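Long-range contacts in nicotinamide-nucleotide adenylyltransferase NadR family / Ribosylnicotinamide kinase (Lactococcus lactis subsp. cremoris, PDB 6GYE), which binds nicotinamide riboside and probably phosphorylates it with ATP, and probably also joins nicotinamide mononucleotide to an adenylyl group to make NAD+: residues Lys10-Phe20 with Asn111-Tyr122; Val185-Lys193 with His313-Phe323. One frame throughout, in Å; residues are numbered along the deposited sequence.

Interaction 1 of 2, residues Lys10-Phe20 with Asn111-Tyr122; sequences KLSGKNIGIYF and NTLENDLSVTFY
Glu-114 grips the 10-20 segment with both carboxylate oxygens. Glu-114 OE1 forms a salt bridge with Lys-14 NZ; the modelled 2.5 Å is very short, and its exact length is doubtful. Glu-114 OE2 accepts a hydrogen bond from Gly-13 N at 2.7 Å, met from well above the carboxylate plane. The Lys-14 chain turns at chi2 (-68°) and chi4 (-62°), which brings NZ back to the acid; the two side chains cross at about a right angle. Nearby, Leu-11 pairs with Thr-112: Leu-11 N donates to Asn-111 O, and Leu-113 N to Leu-11 O. After a register shift of two, strands 15-20 and 118-122 run parallel. Five backbone bonds join them, from Ser-118 N to Lys-14 O up to Tyr-122 N to Ile-18 O (3.0 Å). They are neighbouring strands in the parallel sheet of an alpha/beta domain, consistent with the Rossmann-like fold of nucleotidyltransferases. On one face, Ile-18 CD1 meets Val-119 CG1 at 3.6 Å, and Ile-18 CG2 lies 3.7 Å from Phe-121 CD1. Ile-18 and Phe-121 point the same way, side by side, and both reach helix 95-110. The edges of the Phe-20 and Phe-121 rings meet, CE2 to CD1, at 3.8 Å. On the other face, the Tyr-122 ring turns an edge to Gly-17 CA, 3.9 Å from CE2; this glycine has no side chain to block it.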
loop_
_atom_site.group_PDB
_atom_site.type_symbol
_atom_site.label_atom_id
_atom_site.label_comp_id
_atom_site.label_asym_id
_atom_site.label_seq_id
_atom_site.Cartn_x
_atom_site.Cartn_y
_atom_site.Cartn_z
ATOM N N LYS A 10 -9.790 23.004 -15.774
ATOM C CA LYS A 10 -8.512 23.668 -15.956
ATOM C C LYS A 10 -8.262 24.648 -14.811
ATOM O O LYS A 10 -9.178 25.048 -14.087
ATOM C CB LYS A 10 -8.476 24.398 -17.309
ATOM C CG LYS A 10 -8.622 23.466 -18.511
ATOM C CD LYS A 10 -8.925 24.221 -19.791
ATOM C CE LYS A 10 -8.780 23.320 -21.012
ATOM N NZ LYS A 10 -8.171 24.048 -22.167
ATOM N N LEU A 11 -6.989 24.993 -14.634
ATOM C CA LEU A 11 -6.589 25.933 -13.601
ATOM C C LEU A 11 -6.965 27.354 -14.001
ATOM O O LEU A 11 -6.661 27.793 -15.115
ATOM C CB LEU A 11 -5.087 25.812 -13.386
ATOM C CG LEU A 11 -4.516 25.846 -11.986
ATOM C CD1 LEU A 11 -5.296 24.963 -11.023
ATOM C CD2 LEU A 11 -3.070 25.401 -12.100
ATOM N N SER A 12 -7.639 28.070 -13.102
ATOM C CA SER A 12 -7.969 29.471 -13.321
ATOM C C SER A 12 -6.910 30.379 -12.705
ATOM O O SER A 12 -6.092 29.953 -11.889
ATOM C CB SER A 12 -9.330 29.803 -12.718
ATOM O OG SER A 12 -9.259 29.734 -11.304
ATOM N N GLY A 13 -6.941 31.649 -13.095
ATOM C CA GLY A 13 -6.054 32.646 -12.527
ATOM C C GLY A 13 -4.910 33.010 -13.461
ATOM O O GLY A 13 -4.637 32.343 -14.458
ATOM N N LYS A 14 -4.224 34.104 -13.116
ATOM C CA LYS A 14 -3.083 34.597 -13.889
ATOM C C LYS A 14 -1.727 34.147 -13.345
ATOM O O LYS A 14 -0.833 33.827 -14.130
ATOM C CB LYS A 14 -3.113 36.127 -13.970
ATOM C CG LYS A 14 -4.197 36.690 -14.878
ATOM C CD LYS A 14 -3.932 36.369 -16.341
ATOM C CE LYS A 14 -4.854 37.164 -17.255
ATOM N NZ LYS A 14 -6.285 36.819 -17.023
ATOM N N ASN A 15 -1.533 34.113 -12.028
ATOM C CA ASN A 15 -0.251 33.712 -11.446
ATOM C C ASN A 15 -0.286 32.219 -11.148
ATOM O O ASN A 15 -0.982 31.775 -10.230
ATOM C CB ASN A 15 0.052 34.510 -10.185
ATOM C CG ASN A 15 0.219 35.973 -10.463
ATOM O OD1 ASN A 15 1.029 36.362 -11.301
ATOM N ND2 ASN A 15 -0.532 36.799 -9.752
ATOM N N ILE A 16 0.457 31.444 -11.932
ATOM C CA ILE A 16 0.426 29.987 -11.867
ATOM C C ILE A 16 1.802 29.481 -11.453
ATOM O O ILE A 16 2.816 29.877 -12.043
ATOM C CB ILE A 16 0.024 29.370 -13.218
ATOM C CG1 ILE A 16 -1.313 29.947 -13.730
ATOM C CG2 ILE A 16 0.060 27.855 -13.119
ATOM C CD1 ILE A 16 -2.497 29.790 -12.792
ATOM N N GLY A 17 1.836 28.593 -10.463
ATOM C CA GLY A 17 3.062 27.931 -10.041
ATOM C C GLY A 17 3.093 26.497 -10.541
ATOM O O GLY A 17 2.072 25.807 -10.534
ATOM N N ILE A 18 4.268 26.055 -10.968
ATOM C CA ILE A 18 4.474 24.706 -11.479
ATOM C C ILE A 18 5.409 24.006 -10.508
ATOM O O ILE A 18 6.553 24.444 -10.304
ATOM C CB ILE A 18 5.048 24.694 -12.910
ATOM C CG1 ILE A 18 4.014 25.028 -13.995
ATOM C CG2 ILE A 18 5.517 23.302 -13.265
ATOM C CD1 ILE A 18 3.075 26.150 -13.760
ATOM N N TYR A 19 4.932 22.917 -9.911
ATOM C CA TYR A 19 5.685 22.190 -8.895
ATOM C C TYR A 19 5.894 20.770 -9.387
ATOM O O TYR A 19 4.930 20.101 -9.771
ATOM C CB TYR A 19 4.957 22.204 -7.543
ATOM C CG TYR A 19 5.732 21.583 -6.405
ATOM C CD1 TYR A 19 5.700 20.214 -6.174
ATOM C CD2 TYR A 19 6.485 22.369 -5.554
ATOM C CE1 TYR A 19 6.419 19.656 -5.135
ATOM C CE2 TYR A 19 7.194 21.825 -4.529
ATOM C CZ TYR A 19 7.172 20.470 -4.317
ATOM O OH TYR A 19 7.903 19.942 -3.259
ATOM N N PHE A 20 7.153 20.332 -9.401
ATOM C CA PHE A 20 7.567 19.047 -9.948
ATOM C C PHE A 20 7.848 18.037 -8.854
ATOM O O PHE A 20 8.264 18.394 -7.748
ATOM C CB PHE A 20 8.851 19.174 -10.765
ATOM C CG PHE A 20 8.719 19.966 -12.010
ATOM C CD1 PHE A 20 8.341 19.354 -13.186
ATOM C CD2 PHE A 20 9.035 21.309 -12.028
ATOM C CE1 PHE A 20 8.261 20.077 -14.361
ATOM C CE2 PHE A 20 8.953 22.045 -13.205
ATOM C CZ PHE A 20 8.572 21.427 -14.366
ATOM N N ASN A 111 -3.802 22.578 -19.396
ATOM C CA ASN A 111 -4.376 22.588 -18.058
ATOM C C ASN A 111 -4.588 23.991 -17.508
ATOM O O ASN A 111 -4.843 24.146 -16.310
ATOM C CB ASN A 111 -3.491 21.778 -17.102
ATOM C CG ASN A 111 -3.560 20.291 -17.375
ATOM O OD1 ASN A 111 -4.427 19.591 -16.842
ATOM N ND2 ASN A 111 -2.676 19.804 -18.242
ATOM N N THR A 112 -4.521 25.013 -18.347
ATOM C CA THR A 112 -4.741 26.374 -17.889
ATOM C C THR A 112 -5.934 26.995 -18.599
ATOM O O THR A 112 -6.156 26.767 -19.792
ATOM C CB THR A 112 -3.496 27.235 -18.110
ATOM O OG1 THR A 112 -2.450 26.779 -17.242
ATOM C CG2 THR A 112 -3.812 28.666 -17.781
ATOM N N LEU A 113 -6.692 27.789 -17.846
ATOM C CA LEU A 113 -7.886 28.431 -18.371
ATOM C C LEU A 113 -7.522 29.643 -19.213
ATOM O O LEU A 113 -7.931 29.748 -20.374
ATOM C CB LEU A 113 -8.799 28.829 -17.207
ATOM C CG LEU A 113 -10.286 29.109 -17.409
ATOM C CD1 LEU A 113 -10.506 30.474 -18.054
ATOM C CD2 LEU A 113 -10.948 27.996 -18.229
ATOM N N GLU A 114 -6.739 30.555 -18.652
ATOM C CA GLU A 114 -6.568 31.897 -19.191
ATOM C C GLU A 114 -5.286 32.023 -20.010
ATOM O O GLU A 114 -4.485 31.091 -20.120
ATOM C CB GLU A 114 -6.583 32.923 -18.052
ATOM C CG GLU A 114 -7.722 32.686 -17.068
ATOM C CD GLU A 114 -7.697 33.631 -15.886
ATOM O OE1 GLU A 114 -7.133 34.742 -16.022
ATOM O OE2 GLU A 114 -8.227 33.254 -14.817
ATOM N N ASN A 115 -5.134 33.196 -20.619
ATOM C CA ASN A 115 -3.959 33.610 -21.373
ATOM C C ASN A 115 -3.266 34.743 -20.625
ATOM O O ASN A 115 -3.773 35.247 -19.619
ATOM C CB ASN A 115 -4.342 34.074 -22.785
ATOM C CG ASN A 115 -5.047 33.002 -23.586
ATOM O OD1 ASN A 115 -4.801 31.812 -23.405
ATOM N ND2 ASN A 115 -5.933 33.423 -24.483
ATOM N N ASP A 116 -2.106 35.155 -21.145
ATOM C CA ASP A 116 -1.282 36.187 -20.508
ATOM C C ASP A 116 -0.948 35.814 -19.064
ATOM O O ASP A 116 -1.161 36.586 -18.126
ATOM C CB ASP A 116 -1.964 37.550 -20.575
ATOM C CG ASP A 116 -2.475 37.863 -21.954
ATOM O OD1 ASP A 116 -1.656 37.846 -22.896
ATOM O OD2 ASP A 116 -3.694 38.097 -22.098
ATOM N N LEU A 117 -0.433 34.602 -18.888
ATOM C CA LEU A 117 -0.103 34.125 -17.557
ATOM C C LEU A 117 1.255 34.639 -17.118
ATOM O O LEU A 117 2.110 34.992 -17.933
ATOM C CB LEU A 117 -0.070 32.605 -17.515
ATOM C CG LEU A 117 -1.290 31.842 -18.004
ATOM C CD1 LEU A 117 -0.965 30.371 -17.857
ATOM C CD2 LEU A 117 -2.537 32.234 -17.214
ATOM N N SER A 118 1.452 34.646 -15.805
ATOM C CA SER A 118 2.765 34.793 -15.189
ATOM C C SER A 118 3.054 33.463 -14.505
ATOM O O SER A 118 2.438 33.136 -13.485
ATOM C CB SER A 118 2.806 35.963 -14.209
ATOM O OG SER A 118 4.095 36.089 -13.622
ATOM N N VAL A 119 3.945 32.677 -15.097
ATOM C CA VAL A 119 4.229 31.322 -14.653
ATOM C C VAL A 119 5.597 31.269 -13.990
ATOM O O VAL A 119 6.569 31.852 -14.492
ATOM C CB VAL A 119 4.157 30.340 -15.835
ATOM C CG1 VAL A 119 4.555 28.950 -15.380
ATOM C CG2 VAL A 119 2.758 30.319 -16.405
ATOM N N THR A 120 5.669 30.562 -12.860
ATOM C CA THR A 120 6.911 30.322 -12.133
ATOM C C THR A 120 7.150 28.819 -12.008
ATOM O O THR A 120 6.300 28.095 -11.487
ATOM C CB THR A 120 6.878 30.980 -10.750
ATOM O OG1 THR A 120 6.595 32.372 -10.893
ATOM C CG2 THR A 120 8.210 30.809 -10.029
ATOM N N PHE A 121 8.304 28.359 -12.484
ATOM C CA PHE A 121 8.750 26.982 -12.300
ATOM C C PHE A 121 9.563 26.857 -11.008
ATOM O O PHE A 121 10.547 27.577 -10.823
ATOM C CB PHE A 121 9.608 26.545 -13.492
ATOM C CG PHE A 121 8.846 26.376 -14.779
ATOM C CD1 PHE A 121 8.111 25.228 -15.020
ATOM C CD2 PHE A 121 8.877 27.360 -15.753
ATOM C CE1 PHE A 121 7.416 25.072 -16.200
ATOM C CE2 PHE A 121 8.180 27.209 -16.949
ATOM C CZ PHE A 121 7.458 26.069 -17.172
ATOM N N TYR A 122 9.170 25.937 -10.126
ATOM C CA TYR A 122 9.950 25.620 -8.927
ATOM C C TYR A 122 10.791 24.386 -9.232
ATOM O O TYR A 122 10.257 23.285 -9.373
ATOM C CB TYR A 122 9.041 25.422 -7.709
ATOM C CG TYR A 122 8.220 26.676 -7.433
ATOM C CD1 TYR A 122 8.716 27.704 -6.627
ATOM C CD2 TYR A 122 6.970 26.860 -8.031
ATOM C CE1 TYR A 122 7.984 28.872 -6.407
ATOM C CE2 TYR A 122 6.233 28.022 -7.813
ATOM C CZ TYR A 122 6.741 29.023 -7.000
ATOM O OH TYR A 122 5.999 30.173 -6.802
HETATM O O HOH W 1 9.332 21.574 -7.903
#

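Interaction 2 of 2, residues Val185-Lys193 with His313-Phe323; sequences VMGSASTGK and HMEWEESRHEF. With SO4 (sulfate ion), chain F.
What is probably the phosphate-binding loop (P-loop) of the kinase part, residues 187-193, meets the 313-323 segment here. Ser-188 and Ala-189 of the loop pack against Phe-323, Arg-320, His-313 and Trp-316. The Phe-323 ring takes Ser-188 CA over one face, 4.2 Å from its centroid, a CH-pi contact. Ser-188 OG lies 3.3 Å from Phe-323 CD1, and Ser-188 CB rests on Arg-320 CD. The methyl of Ala-189 points at the other segment. Ala-189 CB sits 3.4 Å from His-313 CB and 3.8 Å from Trp-316 CB.

The sequence and the strand-loop-helix shape fit a Walker A motif of a P-loop NTPase. A sulfate, probably from the crystallisation liquor, occupies the loop. It takes backbone N-H bonds from Ser-190, Thr-191, Gly-192 and Lys-193, and Lys-193 NZ adds a weak one. Ser-190 N to sulfate O2 and Lys-193 N to sulfate O4 are both 2.9 Å. The site is consistent with that of a nucleotide phosphate. Lys-193 also forms a salt bridge with Asp-259, a residue outside both segments.

Thr-191 OG1 donates to Ser-188 O at 2.8 Å and ties the loop to itself. With OG1 set between the backbone N and the carbonyl carbon (chi1 53°), the Thr-191 CG2 methyl lies over the centre of one face of the Arg-320 guanidinium, 3.8 Å from Arg-320 CZ. Farther out, the exposed Ser-190 gives a weak hydrogen bond from OG to Glu-317 OE1, whose stronger partner is Arg-312. His-313 ND1 is hydrogen-bonded to Asp-224.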
loop_
_atom_site.group_PDB
_atom_site.type_symbol
_atom_site.label_atom_id
_atom_site.label_comp_id
_atom_site.label_asym_id
_atom_site.label_seq_id
_atom_site.Cartn_x
_atom_site.Cartn_y
_atom_site.Cartn_z
ATOM N N VAL A 185 -2.028 -14.450 10.649
ATOM C CA VAL A 185 -2.023 -15.635 11.503
ATOM C C VAL A 185 -2.920 -16.697 10.881
ATOM O O VAL A 185 -4.027 -16.400 10.420
ATOM C CB VAL A 185 -2.478 -15.289 12.935
ATOM C CG1 VAL A 185 -2.507 -16.535 13.784
ATOM C CG2 VAL A 185 -1.570 -14.222 13.547
ATOM N N MET A 186 -2.448 -17.933 10.866
ATOM C CA MET A 186 -3.144 -19.052 10.239
ATOM C C MET A 186 -3.146 -20.257 11.176
ATOM O O MET A 186 -2.170 -20.504 11.893
ATOM C CB MET A 186 -2.480 -19.436 8.894
ATOM C CG MET A 186 -2.409 -18.304 7.856
ATOM S SD MET A 186 -1.772 -18.905 6.262
ATOM C CE MET A 186 -1.721 -17.374 5.314
ATOM N N GLY A 187 -4.234 -21.014 11.165
ATOM C CA GLY A 187 -4.333 -22.179 12.021
ATOM C C GLY A 187 -5.741 -22.725 12.024
ATOM O O GLY A 187 -6.683 -22.094 11.534
ATOM N N SER A 188 -5.871 -23.923 12.590
ATOM C CA SER A 188 -7.173 -24.566 12.732
ATOM C C SER A 188 -8.053 -23.769 13.690
ATOM O O SER A 188 -7.594 -22.885 14.415
ATOM C CB SER A 188 -7.027 -25.983 13.281
ATOM O OG SER A 188 -6.010 -26.707 12.612
ATOM N N ALA A 189 -9.331 -24.122 13.720
ATOM C CA ALA A 189 -10.240 -23.531 14.691
ATOM C C ALA A 189 -9.920 -24.015 16.104
ATOM O O ALA A 189 -9.468 -25.148 16.311
ATOM C CB ALA A 189 -11.680 -23.874 14.342
ATOM N N SER A 190 -10.142 -23.125 17.079
ATOM C CA SER A 190 -9.992 -23.418 18.511
ATOM C C SER A 190 -8.545 -23.711 18.891
ATOM O O SER A 190 -8.285 -24.559 19.745
ATOM C CB SER A 190 -10.883 -24.586 18.955
ATOM O OG SER A 190 -12.243 -24.375 18.623
ATOM N N THR A 191 -7.591 -23.026 18.261
ATOM C CA THR A 191 -6.192 -23.163 18.655
ATOM C C THR A 191 -5.634 -21.883 19.262
ATOM O O THR A 191 -4.427 -21.811 19.517
ATOM C CB THR A 191 -5.317 -23.614 17.478
ATOM O OG1 THR A 191 -5.509 -22.751 16.351
ATOM C CG2 THR A 191 -5.687 -25.025 17.070
ATOM N N GLY A 192 -6.476 -20.873 19.490
ATOM C CA GLY A 192 -6.030 -19.632 20.096
ATOM C C GLY A 192 -5.582 -18.549 19.136
ATOM O O GLY A 192 -4.902 -17.612 19.578
ATOM N N LYS A 193 -5.940 -18.639 17.841
ATOM C CA LYS A 193 -5.578 -17.590 16.889
ATOM C C LYS A 193 -6.053 -16.236 17.367
ATOM O O LYS A 193 -5.296 -15.263 17.371
ATOM C CB LYS A 193 -6.171 -17.855 15.497
ATOM C CG LYS A 193 -5.599 -19.016 14.746
ATOM C CD LYS A 193 -6.630 -19.843 13.943
ATOM C CE LYS A 193 -7.696 -19.090 13.161
ATOM N NZ LYS A 193 -8.671 -18.204 13.889
ATOM N N HIS A 313 -16.102 -23.525 16.427
ATOM C CA HIS A 313 -16.237 -24.237 15.156
ATOM C C HIS A 313 -16.270 -25.729 15.471
ATOM O O HIS A 313 -15.225 -26.347 15.683
ATOM C CB HIS A 313 -15.071 -23.950 14.216
ATOM C CG HIS A 313 -15.043 -22.575 13.615
ATOM N ND1 HIS A 313 -15.723 -22.250 12.460
ATOM C CD2 HIS A 313 -14.335 -21.469 13.956
ATOM C CE1 HIS A 313 -15.475 -20.991 12.145
ATOM N NE2 HIS A 313 -14.631 -20.496 13.032
ATOM N N MET A 314 -17.466 -26.322 15.510
ATOM C CA MET A 314 -17.581 -27.679 16.041
ATOM C C MET A 314 -17.007 -28.714 15.073
ATOM O O MET A 314 -16.301 -29.637 15.497
ATOM C CB MET A 314 -19.040 -27.992 16.389
ATOM C CG MET A 314 -19.226 -28.880 17.637
ATOM S SD MET A 314 -18.653 -28.176 19.209
ATOM C CE MET A 314 -17.537 -29.461 19.775
ATOM N N GLU A 315 -17.288 -28.579 13.771
ATOM C CA GLU A 315 -16.765 -29.537 12.797
ATOM C C GLU A 315 -15.319 -29.251 12.407
ATOM O O GLU A 315 -14.554 -30.190 12.156
ATOM C CB GLU A 315 -17.629 -29.552 11.537
ATOM C CG GLU A 315 -17.178 -30.569 10.495
ATOM C CD GLU A 315 -17.434 -30.109 9.070
ATOM O OE1 GLU A 315 -16.742 -29.172 8.611
ATOM O OE2 GLU A 315 -18.325 -30.687 8.409
ATOM N N TRP A 316 -14.925 -27.973 12.357
ATOM C CA TRP A 316 -13.543 -27.602 12.062
ATOM C C TRP A 316 -12.576 -27.976 13.185
ATOM O O TRP A 316 -11.364 -27.796 13.019
ATOM C CB TRP A 316 -13.446 -26.097 11.751
ATOM C CG TRP A 316 -14.058 -25.702 10.410
ATOM C CD1 TRP A 316 -14.657 -26.541 9.497
ATOM C CD2 TRP A 316 -14.114 -24.379 9.832
ATOM N NE1 TRP A 316 -15.075 -25.820 8.397
ATOM C CE2 TRP A 316 -14.759 -24.496 8.577
ATOM C CE3 TRP A 316 -13.682 -23.112 10.253
ATOM C CZ2 TRP A 316 -14.981 -23.392 7.740
ATOM C CZ3 TRP A 316 -13.907 -22.013 9.416
ATOM C CH2 TRP A 316 -14.550 -22.165 8.175
ATOM N N GLU A 317 -13.083 -28.443 14.333
ATOM C CA GLU A 317 -12.221 -28.787 15.461
ATOM C C GLU A 317 -11.449 -30.083 15.215
ATOM O O GLU A 317 -10.268 -30.179 15.567
ATOM C CB GLU A 317 -13.049 -28.899 16.741
ATOM C CG GLU A 317 -13.039 -27.646 17.605
ATOM C CD GLU A 317 -13.972 -27.758 18.798
ATOM O OE1 GLU A 317 -14.521 -26.720 19.218
ATOM O OE2 GLU A 317 -14.162 -28.883 19.314
ATOM N N GLU A 318 -12.095 -31.092 14.632
ATOM C CA GLU A 318 -11.483 -32.406 14.467
ATOM C C GLU A 318 -10.637 -32.458 13.193
ATOM O O GLU A 318 -10.843 -31.690 12.249
ATOM C CB GLU A 318 -12.561 -33.499 14.455
ATOM C CG GLU A 318 -12.047 -34.948 14.404
ATOM C CD GLU A 318 -11.085 -35.309 15.536
ATOM O OE1 GLU A 318 -11.046 -34.603 16.565
ATOM O OE2 GLU A 318 -10.361 -36.315 15.391
ATOM N N SER A 319 -9.661 -33.377 13.189
ATOM C CA SER A 319 -8.699 -33.514 12.091
ATOM C C SER A 319 -7.864 -32.242 11.953
ATOM O O SER A 319 -7.769 -31.636 10.883
ATOM C CB SER A 319 -9.394 -33.871 10.777
ATOM O OG SER A 319 -10.001 -32.726 10.205
ATOM N N ARG A 320 -7.286 -31.815 13.075
ATOM C CA ARG A 320 -6.358 -30.696 13.038
ATOM C C ARG A 320 -5.153 -31.017 12.170
ATOM O O ARG A 320 -4.733 -30.193 11.353
ATOM C CB ARG A 320 -5.910 -30.344 14.451
ATOM C CG ARG A 320 -7.037 -30.132 15.422
ATOM C CD ARG A 320 -7.302 -28.663 15.633
ATOM N NE ARG A 320 -7.791 -28.399 16.983
ATOM C CZ ARG A 320 -7.028 -28.421 18.074
ATOM N NH1 ARG A 320 -5.729 -28.700 17.986
ATOM N NH2 ARG A 320 -7.567 -28.165 19.260
ATOM N N HIS A 321 -4.586 -32.215 12.328
ATOM C CA HIS A 321 -3.410 -32.579 11.545
ATOM C C HIS A 321 -3.729 -32.636 10.061
ATOM O O HIS A 321 -2.873 -32.310 9.231
ATOM C CB HIS A 321 -2.843 -33.909 12.037
ATOM C CG HIS A 321 -2.343 -33.854 13.447
ATOM N ND1 HIS A 321 -3.189 -33.844 14.536
ATOM C CD2 HIS A 321 -1.086 -33.772 13.946
ATOM C CE1 HIS A 321 -2.475 -33.776 15.645
ATOM N NE2 HIS A 321 -1.197 -33.732 15.315
ATOM N N GLU A 322 -4.955 -33.028 9.714
ATOM C CA GLU A 322 -5.409 -32.950 8.331
ATOM C C GLU A 322 -5.362 -31.506 7.822
ATOM O O GLU A 322 -4.815 -31.229 6.747
ATOM C CB GLU A 322 -6.824 -33.534 8.250
ATOM C CG GLU A 322 -7.185 -34.309 6.989
ATOM C CD GLU A 322 -8.497 -35.087 7.147
ATOM O OE1 GLU A 322 -9.507 -34.721 6.504
ATOM O OE2 GLU A 322 -8.527 -36.047 7.947
ATOM N N PHE A 323 -5.913 -30.563 8.597
ATOM C CA PHE A 323 -5.867 -29.155 8.201
ATOM C C PHE A 323 -4.431 -28.657 8.078
ATOM O O PHE A 323 -4.096 -27.911 7.151
ATOM C CB PHE A 323 -6.630 -28.301 9.213
ATOM C CG PHE A 323 -6.531 -26.824 8.966
ATOM C CD1 PHE A 323 -5.455 -26.088 9.448
ATOM C CD2 PHE A 323 -7.523 -26.165 8.260
ATOM C CE1 PHE A 323 -5.361 -24.717 9.218
ATOM C CE2 PHE A 323 -7.445 -24.803 8.024
ATOM C CZ PHE A 323 -6.358 -24.074 8.503
HETATM S S SO4 F . -9.339 -19.675 17.562
HETATM O O1 SO4 F . -9.394 -19.779 19.024
HETATM O O2 SO4 F . -10.527 -20.251 16.946
HETATM O O3 SO4 F . -9.304 -18.286 17.123
HETATM O O4 SO4 F . -8.155 -20.406 17.135
#

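The two contacts lie on opposite sides of the chain's centre. Their centres are 62 Å apart, and their nearest atoms are about 38 Å apart. They come in series: interaction 1 closes before interaction 2 opens. They share no sheet. Interaction 1 joins the central strand 15-21 of the five-stranded parallel sheet to its neighbour 118-123. Interaction 2 extends from strand 181-187 of the four-stranded parallel sheet to the start of helix 320-333, within the P-loop NTPase part of the chain. This separation fits a two-domain enzyme, with the probable adenylyltransferase part first and the kinase part after it. Nicotinamide riboside is bound on the kinase side.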